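Local coordinates for uncharacterized protein (Alicyclobacillus acidocaldarius subsp. acidocaldarius, PDB 3RQB) that is of unknown function but has a hotdog fold and probably hydrolyses acyl-CoA thioesters, at residues K30-F40 / P143-H151. Sequence-based numbering, arbitrary orientation. Where two conformers were deposited one is given.
Sequences KAEYYNMVGPF and PLPWMQWYH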
loop_
_atom_site.group_PDB
_atom_site.type_symbol
_atom_site.label_atom_id
_atom_site.label_comp_id
_atom_site.label_asym_id
_atom_site.label_seq_id
_atom_site.Cartn_x
_atom_site.Cartn_y
_atom_site.Cartn_z
ATOM N N LYS B 30 6.826 18.118 16.042
ATOM C CA LYS B 30 7.642 18.086 17.243
ATOM C C LYS B 30 9.092 17.841 16.841
ATOM O O LYS B 30 9.370 17.016 15.978
ATOM C CB LYS B 30 7.163 16.974 18.177
ATOM C CG LYS B 30 6.477 17.440 19.450
ATOM C CD LYS B 30 6.213 16.234 20.353
ATOM C CE LYS B 30 6.438 16.554 21.827
ATOM N NZ LYS B 30 7.040 15.400 22.559
ATOM N N ALA B 31 10.021 18.558 17.456
ATOM C CA ALA B 31 11.426 18.369 17.133
ATOM C C ALA B 31 11.965 17.100 17.788
ATOM O O ALA B 31 12.990 16.557 17.360
ATOM C CB ALA B 31 12.223 19.570 17.560
ATOM N N GLU B 32 11.269 16.635 18.826
ATOM C CA GLU B 32 11.682 15.436 19.559
ATOM C C GLU B 32 11.439 14.143 18.756
ATOM O O GLU B 32 12.026 13.099 19.047
ATOM C CB GLU B 32 11.007 15.371 20.941
ATOM C CG GLU B 32 11.317 16.558 21.882
ATOM C CD GLU B 32 10.421 17.777 21.648
ATOM O OE1 GLU B 32 10.657 18.839 22.276
ATOM O OE2 GLU B 32 9.474 17.673 20.843
ATOM N N TYR B 33 10.568 14.222 17.754
ATOM C CA TYR B 33 10.340 13.107 16.829
ATOM C C TYR B 33 11.167 13.178 15.547
ATOM O O TYR B 33 10.951 12.408 14.610
ATOM C CB TYR B 33 8.857 12.905 16.525
ATOM C CG TYR B 33 8.165 11.976 17.504
ATOM C CD1 TYR B 33 8.094 10.606 17.265
ATOM C CD2 TYR B 33 7.584 12.471 18.672
ATOM C CE1 TYR B 33 7.458 9.754 18.157
ATOM C CE2 TYR B 33 6.944 11.630 19.573
ATOM C CZ TYR B 33 6.883 10.273 19.312
ATOM O OH TYR B 33 6.244 9.435 20.204
ATOM N N TYR B 34 12.074 14.140 15.485
ATOM C CA TYR B 34 12.880 14.309 14.289
ATOM C C TYR B 34 13.633 13.029 13.949
ATOM O O TYR B 34 13.993 12.265 14.847
ATOM C CB TYR B 34 13.880 15.443 14.460
ATOM C CG TYR B 34 14.416 15.907 13.133
ATOM C CD1 TYR B 34 13.626 16.676 12.286
ATOM C CD2 TYR B 34 15.695 15.560 12.710
ATOM C CE1 TYR B 34 14.090 17.099 11.065
ATOM C CE2 TYR B 34 16.173 15.981 11.482
ATOM C CZ TYR B 34 15.361 16.753 10.667
ATOM O OH TYR B 34 15.806 17.190 9.445
ATOM N N ASN B 35 13.852 12.794 12.656
ATOM C CA ASN B 35 14.616 11.652 12.259
ATOM C C ASN B 35 15.874 12.063 11.506
ATOM O O ASN B 35 16.941 12.165 12.104
ATOM C CB ASN B 35 13.732 10.778 11.356
ATOM C CG ASN B 35 14.358 9.441 11.047
ATOM O OD1 ASN B 35 14.713 8.683 11.950
ATOM N ND2 ASN B 35 14.469 9.129 9.770
HETATM N N MSE B 36 15.740 12.370 10.223
HETATM C CA MSE B 36 16.789 13.044 9.469
HETATM C C MSE B 36 16.033 13.769 8.404
HETATM O O MSE B 36 15.010 13.263 7.951
HETATM C CB MSE B 36 17.738 12.063 8.791
HETATM C CG MSE B 36 18.041 10.821 9.583
HETATM SE SE MSE B 36 19.752 10.020 9.116
HETATM C CE MSE B 36 19.451 8.259 9.912
ATOM N N VAL B 37 16.509 14.932 7.987
ATOM C CA VAL B 37 15.879 15.603 6.858
ATOM C C VAL B 37 14.348 15.573 6.986
ATOM O O VAL B 37 13.634 15.224 6.045
ATOM C CB VAL B 37 16.339 14.991 5.516
ATOM C CG1 VAL B 37 17.842 14.755 5.536
ATOM C CG2 VAL B 37 15.629 13.687 5.245
ATOM N N GLY B 38 13.844 15.953 8.152
ATOM C CA GLY B 38 12.426 15.833 8.420
ATOM C C GLY B 38 12.056 14.765 9.431
ATOM O O GLY B 38 12.880 13.941 9.818
ATOM N N PRO B 39 10.795 14.797 9.876
ATOM C CA PRO B 39 10.255 14.064 11.024
ATOM C C PRO B 39 10.102 12.574 10.767
ATOM O O PRO B 39 10.021 12.138 9.617
ATOM C CB PRO B 39 8.867 14.684 11.210
ATOM C CG PRO B 39 8.828 15.888 10.287
ATOM C CD PRO B 39 9.752 15.569 9.190
ATOM N N PHE B 40 10.058 11.812 11.853
ATOM C CA PHE B 40 9.848 10.377 11.792
ATOM C C PHE B 40 8.543 10.086 11.063
ATOM O O PHE B 40 7.488 10.620 11.415
ATOM C CB PHE B 40 9.818 9.805 13.209
ATOM C CG PHE B 40 9.343 8.389 13.281
ATOM C CD1 PHE B 40 9.961 7.398 12.539
ATOM C CD2 PHE B 40 8.288 8.042 14.107
ATOM C CE1 PHE B 40 9.527 6.086 12.612
ATOM C CE2 PHE B 40 7.848 6.735 14.187
ATOM C CZ PHE B 40 8.469 5.755 13.442
ATOM N N PRO B 143 21.831 7.541 18.653
ATOM C CA PRO B 143 20.374 7.448 18.724
ATOM C C PRO B 143 19.708 8.471 17.816
ATOM O O PRO B 143 20.231 9.570 17.638
ATOM C CB PRO B 143 20.081 7.756 20.198
ATOM C CG PRO B 143 21.377 7.444 20.921
ATOM C CD PRO B 143 22.434 7.871 19.956
ATOM N N LEU B 144 18.574 8.097 17.234
ATOM C CA LEU B 144 17.720 9.056 16.549
ATOM C C LEU B 144 16.767 9.641 17.573
ATOM O O LEU B 144 16.349 8.955 18.506
ATOM C CB LEU B 144 16.949 8.390 15.415
ATOM C CG LEU B 144 17.723 8.325 14.100
ATOM C CD1 LEU B 144 17.086 7.337 13.128
ATOM C CD2 LEU B 144 17.821 9.724 13.499
ATOM N N PRO B 145 16.432 10.923 17.420
ATOM C CA PRO B 145 15.604 11.580 18.439
ATOM C C PRO B 145 14.340 10.783 18.764
ATOM O O PRO B 145 14.048 10.566 19.938
ATOM C CB PRO B 145 15.248 12.910 17.777
ATOM C CG PRO B 145 16.443 13.192 16.876
ATOM C CD PRO B 145 16.901 11.852 16.375
ATOM N N TRP B 146 13.638 10.310 17.738
ATOM C CA TRP B 146 12.381 9.597 17.933
ATOM C C TRP B 146 12.567 8.175 18.471
ATOM O O TRP B 146 11.646 7.609 19.055
ATOM C CB TRP B 146 11.595 9.546 16.627
ATOM C CG TRP B 146 12.240 8.685 15.604
ATOM C CD1 TRP B 146 13.071 9.089 14.597
ATOM C CD2 TRP B 146 12.125 7.263 15.485
ATOM N NE1 TRP B 146 13.476 8.007 13.856
ATOM C CE2 TRP B 146 12.910 6.871 14.378
ATOM C CE3 TRP B 146 11.435 6.278 16.203
ATOM C CZ2 TRP B 146 13.024 5.535 13.969
ATOM C CZ3 TRP B 146 11.548 4.948 15.796
ATOM C CH2 TRP B 146 12.338 4.591 14.691
HETATM N N MSE B 147 13.758 7.611 18.271
HETATM C CA MSE B 147 14.066 6.265 18.760
HETATM C C MSE B 147 13.879 6.174 20.274
HETATM O O MSE B 147 13.714 5.085 20.834
HETATM C CB MSE B 147 15.512 5.865 18.424
HETATM C CG MSE B 147 15.819 5.584 16.955
HETATM SE SE MSE B 147 17.636 4.872 16.702
HETATM C CE MSE B 147 17.364 3.068 17.418
ATOM N N GLN B 148 13.920 7.325 20.935
ATOM C CA GLN B 148 13.871 7.368 22.386
ATOM C C GLN B 148 12.459 7.105 22.864
ATOM O O GLN B 148 12.219 6.845 24.045
ATOM C CB GLN B 148 14.332 8.723 22.881
ATOM C CG GLN B 148 13.317 9.816 22.733
ATOM C CD GLN B 148 13.810 11.089 23.373
ATOM O OE1 GLN B 148 14.629 11.052 24.293
ATOM N NE2 GLN B 148 13.334 12.226 22.883
ATOM N N TRP B 149 11.535 7.174 21.918
ATOM C CA TRP B 149 10.109 7.043 22.180
ATOM C C TRP B 149 9.625 5.612 22.001
ATOM O O TRP B 149 8.418 5.343 22.035
ATOM C CB TRP B 149 9.318 7.984 21.268
ATOM C CG TRP B 149 9.715 9.408 21.437
ATOM C CD1 TRP B 149 10.159 10.268 20.467
ATOM C CD2 TRP B 149 9.736 10.134 22.661
ATOM N NE1 TRP B 149 10.440 11.497 21.019
ATOM C CE2 TRP B 149 10.187 11.441 22.363
ATOM C CE3 TRP B 149 9.408 9.812 23.981
ATOM C CZ2 TRP B 149 10.318 12.423 23.343
ATOM C CZ3 TRP B 149 9.539 10.785 24.950
ATOM C CH2 TRP B 149 9.992 12.078 24.628
ATOM N N TYR B 150 10.560 4.703 21.751
ATOM C CA TYR B 150 10.200 3.305 21.563
ATOM C C TYR B 150 11.123 2.384 22.321
ATOM O O TYR B 150 12.317 2.663 22.477
ATOM C CB TYR B 150 10.149 2.942 20.073
ATOM C CG TYR B 150 9.097 3.745 19.356
ATOM C CD1 TYR B 150 7.778 3.306 19.300
ATOM C CD2 TYR B 150 9.409 4.970 18.785
ATOM C CE1 TYR B 150 6.803 4.057 18.669
ATOM C CE2 TYR B 150 8.447 5.730 18.150
ATOM C CZ TYR B 150 7.141 5.273 18.093
ATOM O OH TYR B 150 6.183 6.041 17.459
ATOM N N HIS B 151 10.547 1.292 22.810
ATOM C CA HIS B 151 11.332 0.244 23.428
ATOM C C HIS B 151 11.410 -0.929 22.463
ATOM O O HIS B 151 10.445 -1.668 22.271
ATOM C CB HIS B 151 10.702 -0.193 24.754
ATOM C CG HIS B 151 11.530 -1.181 25.518
ATOM N ND1 HIS B 151 11.536 -2.531 25.230
ATOM C CD2 HIS B 151 12.383 -1.013 26.558
ATOM C CE1 HIS B 151 12.359 -3.148 26.060
ATOM N NE2 HIS B 151 12.883 -2.251 26.877
#
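W146 meets F40 face to face: the phenyl ring and the six-membered ring of the indole have centroids 3.9 Å apart and planes only 13° from parallel. Followed outward, W146 starts with CB, 3.7 Å from CD1 of Y33. CG then lies under CB of F40, whose CH-pi contact puts that carbon 3.8 Å from the centroid of the five-membered ring of W146. CD1 and NE1 form the edge turned to Y34 and N35, with the carbonyl O of Y34 in the ring plane beside CD1 and OD1 of N35 accepting the hydrogen bond from NE1. The modelled separation is implausibly short, and at 2.8 Å resolution the bond's exact geometry is doubtful. CD2 and CE2 lie against CD1 of F40, CE3 and CZ3 against its CE1 and CZ, and CZ2 and CH2 against CE1. With chi1 of F40 at 169°, CG stands anti to the backbone N and the phenyl is laid over the indole. W149 makes a related but different pair of contacts: its five-membered ring forms an offset stack with Y33, centroids 4.1 Å apart, and NE1 donates to the carbonyl O of E32 at 3.0 Å, from above the carbonyl plane. Stack and bond together would limit rotation of each indole, more securely for W149. The chemistry implies a mainly aromatic join between the N-terminal and C-terminal thioesterase regions, with indole N-H bonds adding polar contacts at its edges.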